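Local coordinates for putative uncharacterized protein (Mycobacterium avium, PDB 2Z6V), which probably transfers a sulfuryl group from the nucleotide donor PAPS to an acceptor not yet established, at residues Thr120-Ser123 with Tyr124-Gln128; Phe332-Tyr336 with His337-Arg341. All coordinates share one frame; numbering follows the deposited sequence.

Contact 1. Residues Thr120-Ser123 with Tyr124-Gln128; sequences TVIS and YLLDQ. With SO4 (sulfate ion), chain B.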
loop_
_atom_site.group_PDB
_atom_site.type_symbol
_atom_site.label_atom_id
_atom_site.label_comp_id
_atom_site.label_asym_id
_atom_site.label_seq_id
_atom_site.Cartn_x
_atom_site.Cartn_y
_atom_site.Cartn_z
ATOM N N THR A 120 -8.314 -6.173 4.697
ATOM C CA THR A 120 -8.738 -6.699 3.407
ATOM C C THR A 120 -10.253 -6.685 3.156
ATOM O O THR A 120 -10.697 -6.152 2.142
ATOM C CB THR A 120 -8.200 -8.136 3.204
ATOM O OG1 THR A 120 -8.780 -8.694 2.017
ATOM C CG2 THR A 120 -8.533 -9.018 4.411
ATOM N N VAL A 121 -11.040 -7.249 4.072
ATOM C CA VAL A 121 -12.497 -7.297 3.901
ATOM C C VAL A 121 -13.177 -5.969 3.565
ATOM O O VAL A 121 -13.964 -5.891 2.615
ATOM C CB VAL A 121 -13.218 -7.878 5.147
ATOM C CG1 VAL A 121 -14.721 -7.702 5.002
ATOM C CG2 VAL A 121 -12.905 -9.359 5.296
ATOM N N ILE A 122 -12.895 -4.928 4.341
ATOM C CA ILE A 122 -13.529 -3.647 4.078
ATOM C C ILE A 122 -13.186 -3.087 2.708
ATOM O O ILE A 122 -14.053 -2.506 2.058
ATOM C CB ILE A 122 -13.179 -2.575 5.129
ATOM C CG1 ILE A 122 -14.116 -1.379 4.938
ATOM C CG2 ILE A 122 -11.716 -2.134 4.981
ATOM C CD1 ILE A 122 -13.730 -0.173 5.726
ATOM N N SER A 123 -11.938 -3.248 2.272
ATOM C CA SER A 123 -11.546 -2.742 0.960
ATOM C C SER A 123 -12.453 -3.326 -0.102
ATOM O O SER A 123 -12.923 -2.604 -0.971
ATOM C CB SER A 123 -10.091 -3.100 0.616
ATOM O OG SER A 123 -9.170 -2.254 1.276
ATOM N N TYR A 124 -12.699 -4.633 -0.027
ATOM C CA TYR A 124 -13.559 -5.311 -0.998
ATOM C C TYR A 124 -15.026 -4.954 -0.851
ATOM O O TYR A 124 -15.743 -4.871 -1.848
ATOM C CB TYR A 124 -13.407 -6.839 -0.915
ATOM C CG TYR A 124 -12.116 -7.352 -1.514
ATOM C CD1 TYR A 124 -10.926 -7.319 -0.786
ATOM C CD2 TYR A 124 -12.069 -7.807 -2.836
ATOM C CE1 TYR A 124 -9.722 -7.714 -1.357
ATOM C CE2 TYR A 124 -10.870 -8.207 -3.420
ATOM C CZ TYR A 124 -9.700 -8.153 -2.675
ATOM O OH TYR A 124 -8.495 -8.487 -3.253
ATOM N N LEU A 125 -15.484 -4.749 0.378
ATOM C CA LEU A 125 -16.886 -4.394 0.576
ATOM C C LEU A 125 -17.213 -3.006 0.015
ATOM O O LEU A 125 -18.273 -2.801 -0.578
ATOM C CB LEU A 125 -17.252 -4.471 2.061
ATOM C CG LEU A 125 -17.283 -5.903 2.600
ATOM C CD1 LEU A 125 -17.731 -5.905 4.054
ATOM C CD2 LEU A 125 -18.228 -6.741 1.740
ATOM N N LEU A 126 -16.297 -2.059 0.195
ATOM C CA LEU A 126 -16.504 -0.707 -0.307
ATOM C C LEU A 126 -16.480 -0.734 -1.824
ATOM O O LEU A 126 -17.089 0.109 -2.478
ATOM C CB LEU A 126 -15.404 0.236 0.194
ATOM C CG LEU A 126 -15.344 0.542 1.694
ATOM C CD1 LEU A 126 -14.075 1.315 2.015
ATOM C CD2 LEU A 126 -16.581 1.325 2.100
ATOM N N ASP A 127 -15.772 -1.714 -2.378
ATOM C CA ASP A 127 -15.653 -1.844 -3.820
ATOM C C ASP A 127 -16.937 -2.391 -4.433
ATOM O O ASP A 127 -17.102 -2.378 -5.654
ATOM C CB ASP A 127 -14.465 -2.746 -4.165
ATOM C CG ASP A 127 -14.156 -2.770 -5.654
ATOM O OD1 ASP A 127 -14.157 -1.693 -6.290
ATOM O OD2 ASP A 127 -13.897 -3.868 -6.190
ATOM N N GLN A 128 -17.844 -2.862 -3.577
ATOM C CA GLN A 128 -19.129 -3.405 -4.014
ATOM C C GLN A 128 -20.150 -2.311 -4.319
ATOM O O GLN A 128 -21.192 -2.578 -4.907
ATOM C CB GLN A 128 -19.701 -4.332 -2.948
ATOM C CG GLN A 128 -18.904 -5.589 -2.744
ATOM C CD GLN A 128 -18.642 -6.297 -4.049
ATOM O OE1 GLN A 128 -19.570 -6.570 -4.817
ATOM N NE2 GLN A 128 -17.368 -6.595 -4.319
HETATM S S SO4 B . -3.836 -6.455 5.860
HETATM O O1 SO4 B . -3.538 -7.396 6.960
HETATM O O2 SO4 B . -3.309 -5.112 6.182
HETATM O O3 SO4 B . -3.209 -6.949 4.620
HETATM O O4 SO4 B . -5.293 -6.375 5.661
#

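Contact 2. Residues Phe332-Tyr336 with His337-Arg341; sequences FHMYY and HEMMR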
loop_
_atom_site.group_PDB
_atom_site.type_symbol
_atom_site.label_atom_id
_atom_site.label_comp_id
_atom_site.label_asym_id
_atom_site.label_seq_id
_atom_site.Cartn_x
_atom_site.Cartn_y
_atom_site.Cartn_z
ATOM N N PHE A 332 -12.836 7.398 11.598
ATOM C CA PHE A 332 -13.812 6.355 11.857
ATOM C C PHE A 332 -12.916 5.232 12.351
ATOM O O PHE A 332 -11.890 4.953 11.736
ATOM C CB PHE A 332 -14.545 5.873 10.605
ATOM C CG PHE A 332 -15.509 4.761 10.899
ATOM C CD1 PHE A 332 -16.809 5.042 11.313
ATOM C CD2 PHE A 332 -15.077 3.435 10.908
ATOM C CE1 PHE A 332 -17.658 4.024 11.744
ATOM C CE2 PHE A 332 -15.918 2.406 11.338
ATOM C CZ PHE A 332 -17.210 2.701 11.759
ATOM N N HIS A 333 -13.276 4.586 13.450
ATOM C CA HIS A 333 -12.413 3.527 13.939
ATOM C C HIS A 333 -12.906 2.135 13.636
ATOM O O HIS A 333 -13.933 1.684 14.134
ATOM C CB HIS A 333 -12.146 3.710 15.432
ATOM C CG HIS A 333 -11.412 4.974 15.734
ATOM N ND1 HIS A 333 -11.989 6.028 16.409
ATOM C CD2 HIS A 333 -10.182 5.395 15.358
ATOM C CE1 HIS A 333 -11.146 7.045 16.432
ATOM N NE2 HIS A 333 -10.042 6.686 15.800
ATOM N N MET A 334 -12.145 1.461 12.792
ATOM C CA MET A 334 -12.467 0.113 12.378
ATOM C C MET A 334 -11.568 -0.868 13.124
ATOM O O MET A 334 -10.352 -0.886 12.933
ATOM C CB MET A 334 -12.269 0.003 10.873
ATOM C CG MET A 334 -12.605 -1.336 10.291
ATOM S SD MET A 334 -12.307 -1.250 8.537
ATOM C CE MET A 334 -10.500 -1.380 8.489
ATOM N N TYR A 335 -12.178 -1.673 13.984
ATOM C CA TYR A 335 -11.451 -2.650 14.778
ATOM C C TYR A 335 -11.471 -4.019 14.124
ATOM O O TYR A 335 -12.498 -4.466 13.612
ATOM C CB TYR A 335 -12.065 -2.746 16.176
ATOM C CG TYR A 335 -11.931 -1.475 16.985
ATOM C CD1 TYR A 335 -10.805 -1.242 17.775
ATOM C CD2 TYR A 335 -12.920 -0.492 16.939
ATOM C CE1 TYR A 335 -10.667 -0.055 18.507
ATOM C CE2 TYR A 335 -12.793 0.695 17.660
ATOM C CZ TYR A 335 -11.668 0.909 18.442
ATOM O OH TYR A 335 -11.552 2.077 19.164
ATOM N N TYR A 336 -10.321 -4.682 14.144
ATOM C CA TYR A 336 -10.195 -6.016 13.573
ATOM C C TYR A 336 -11.226 -6.966 14.184
ATOM O O TYR A 336 -11.897 -7.719 13.469
ATOM C CB TYR A 336 -8.791 -6.557 13.834
ATOM C CG TYR A 336 -8.599 -7.984 13.393
ATOM C CD1 TYR A 336 -8.669 -8.331 12.046
ATOM C CD2 TYR A 336 -8.359 -8.995 14.324
ATOM C CE1 TYR A 336 -8.502 -9.654 11.633
ATOM C CE2 TYR A 336 -8.193 -10.320 13.922
ATOM C CZ TYR A 336 -8.263 -10.639 12.575
ATOM O OH TYR A 336 -8.083 -11.941 12.167
ATOM N N HIS A 337 -11.356 -6.926 15.506
ATOM C CA HIS A 337 -12.290 -7.806 16.174
ATOM C C HIS A 337 -13.739 -7.560 15.775
ATOM O O HIS A 337 -14.547 -8.478 15.801
ATOM C CB HIS A 337 -12.123 -7.735 17.701
ATOM C CG HIS A 337 -12.432 -6.396 18.303
ATOM N ND1 HIS A 337 -11.461 -5.453 18.567
ATOM C CD2 HIS A 337 -13.601 -5.864 18.736
ATOM C CE1 HIS A 337 -12.016 -4.402 19.139
ATOM N NE2 HIS A 337 -13.312 -4.625 19.254
ATOM N N GLU A 338 -14.068 -6.332 15.395
ATOM C CA GLU A 338 -15.434 -6.017 14.983
ATOM C C GLU A 338 -15.646 -6.441 13.540
ATOM O O GLU A 338 -16.741 -6.838 13.144
ATOM C CB GLU A 338 -15.715 -4.517 15.129
ATOM C CG GLU A 338 -16.242 -4.106 16.503
ATOM C CD GLU A 338 -16.498 -2.606 16.622
ATOM O OE1 GLU A 338 -17.057 -2.011 15.671
ATOM O OE2 GLU A 338 -16.151 -2.023 17.677
ATOM N N MET A 339 -14.580 -6.366 12.760
ATOM C CA MET A 339 -14.629 -6.734 11.356
ATOM C C MET A 339 -14.819 -8.249 11.198
ATOM O O MET A 339 -15.352 -8.711 10.190
ATOM C CB MET A 339 -13.333 -6.287 10.677
ATOM C CG MET A 339 -13.515 -5.745 9.278
ATOM S SD MET A 339 -14.659 -4.346 9.230
ATOM C CE MET A 339 -15.437 -4.587 7.608
ATOM N N MET A 340 -14.384 -9.012 12.199
ATOM C CA MET A 340 -14.507 -10.470 12.177
ATOM C C MET A 340 -15.881 -10.942 12.648
ATOM O O MET A 340 -16.504 -11.791 12.010
ATOM C CB MET A 340 -13.440 -11.111 13.069
ATOM C CG MET A 340 -12.004 -10.872 12.627
ATOM S SD MET A 340 -11.648 -11.521 10.980
ATOM C CE MET A 340 -11.759 -9.995 9.977
ATOM N N ARG A 341 -16.347 -10.390 13.765
ATOM C CA ARG A 341 -17.641 -10.764 14.332
ATOM C C ARG A 341 -18.847 -10.261 13.549
ATOM O O ARG A 341 -19.884 -10.921 13.514
ATOM C CB ARG A 341 -17.743 -10.279 15.782
ATOM C CG ARG A 341 -16.808 -11.005 16.739
ATOM C CD ARG A 341 -16.984 -10.524 18.176
ATOM N NE ARG A 341 -16.270 -11.375 19.127
ATOM C CZ ARG A 341 -14.948 -11.511 19.175
ATOM N NH1 ARG A 341 -14.176 -10.845 18.322
ATOM N NH2 ARG A 341 -14.397 -12.320 20.070
HETATM O O HOH W 1 -14.772 -1.065 14.109
#

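Contact 1. Residues Thr120-Ser123 with Tyr124-Gln128
Thr120 and Tyr124 meet across the first turn of the helix that leaves the phosphate-binding loop of the sulfotransferase fold. The backbone N of Thr120 gives a hydrogen bond to O4 of a sulfate ion, 3.2 Å away, and Gly118 N holds the same ion. One turn later the Tyr124 ring brings its edge, near its own plane, to the Thr120 carbonyl, with CD1 3.2 Å from Thr120 O. It crosses the threonine side chain at a slant, placing CE1 3.6 Å from Thr120 OG1. With CG anti to its carbonyl carbon (chi1 -74°), the tyrosine leans back along the helix toward this residue; Trp369 meets the ring as well. In two apolar pairs the side chains lie side by side, pointing the same way: Val121 CG1 is 3.6 Å from Leu125 CD1, and Ile122 CG1 is 4.0 Å from Leu126 CG. The backbone bonds of the same pairs, from Leu125 N to Val121 O (2.9 Å) and from Leu126 N to Ile122 O (3.0 Å), are those of a regular alpha helix, whereas the bond from Asp127 N to Ser123 O is weak. Asp127 turns its carboxylate to a salt bridge with Arg153. The sulfate, probably from the crystallisation liquor, plausibly occupies the 5'-phosphosulfate site of PAPS, and backbone N-H groups gripping an anion where a loop enters a helix are characteristic of the P-loop-like motif of sulfotransferases.

Contact 2. Residues Phe332-Tyr336 with His337-Arg341
The imidazole of His337 has Tyr335 CB over one face, 3.7 Å from the ring centroid, a CH-pi contact displaced toward the rim. The Tyr335 and His337 side chains lie side by side, pointing the same way, and their rings meet obliquely, the planes 36° apart. A first torsion of 64° sets His337 CG between its own backbone N and carbonyl carbon, which folds the ring back toward Tyr335. The Glu338 carboxylate also lies alongside the Tyr335 ring, its plane turned 36° from that of the ring and OE2 3.7 Å from Tyr335 CD2. On the Tyr336 ring the visitor is Met340: its CG stands over one face, 3.9 Å from the centroid, while SD approaches obliquely at 4.4 Å from that centroid in a Met-aromatic contact. Its CE touches Tyr336 CE1. Arg273 adds a cation-pi contact to this tyrosine. The Arg341 guanidinium, for its part, presents its edge to His337 O through a long, weak bond from NH1.

Here the last strand of the parallel sheet passes directly into a helix, and Tyr336-His337-Glu338-Met339 is probably the counterpart of the Tyr-Glu-Asp-Met run found at this point in many sulfotransferases. Tyr335 is the N-cap residue, and its carbonyl O receives Met339 N at 2.9 Å, besides a weaker bond from Glu338 N. Met340 N follows with a bond of 3.1 Å to Tyr336 O. A water ties the strand to the new helix: it donates to His333 O, accepts from Tyr335 N at 2.7 Å, and donates weakly to Glu338 OE1. That carboxylate oxygen also forms a salt bridge with Arg349, its stronger partner. Toward the interior, Met334 CG reaches Met339 SD at 3.8 Å, the two thioether chains slanting across each other.

Overall arrangement
Contacts 1 and 2, with centres about 13 Å apart, show how elements far apart in sequence converge over one parallel sheet. The helix of contact 1 follows strand 109-113 and that of contact 2 follows strand 331-335, with strand 267-272 lying between these two in the sheet. Side chains of helix 120-126 meet those of both the strand and the helix of contact 2: Ile122 CD1 packs on Met334 SD, and Met339 CE lies 3.9 Å from Ile122 CB and 4.1 Å from Val121 CG1. The sulfate stands at the start of helix 120-126. A bound palmitic acid lies about 10 Å from the side chain of Ser123 and about 13 Å from that of Met334.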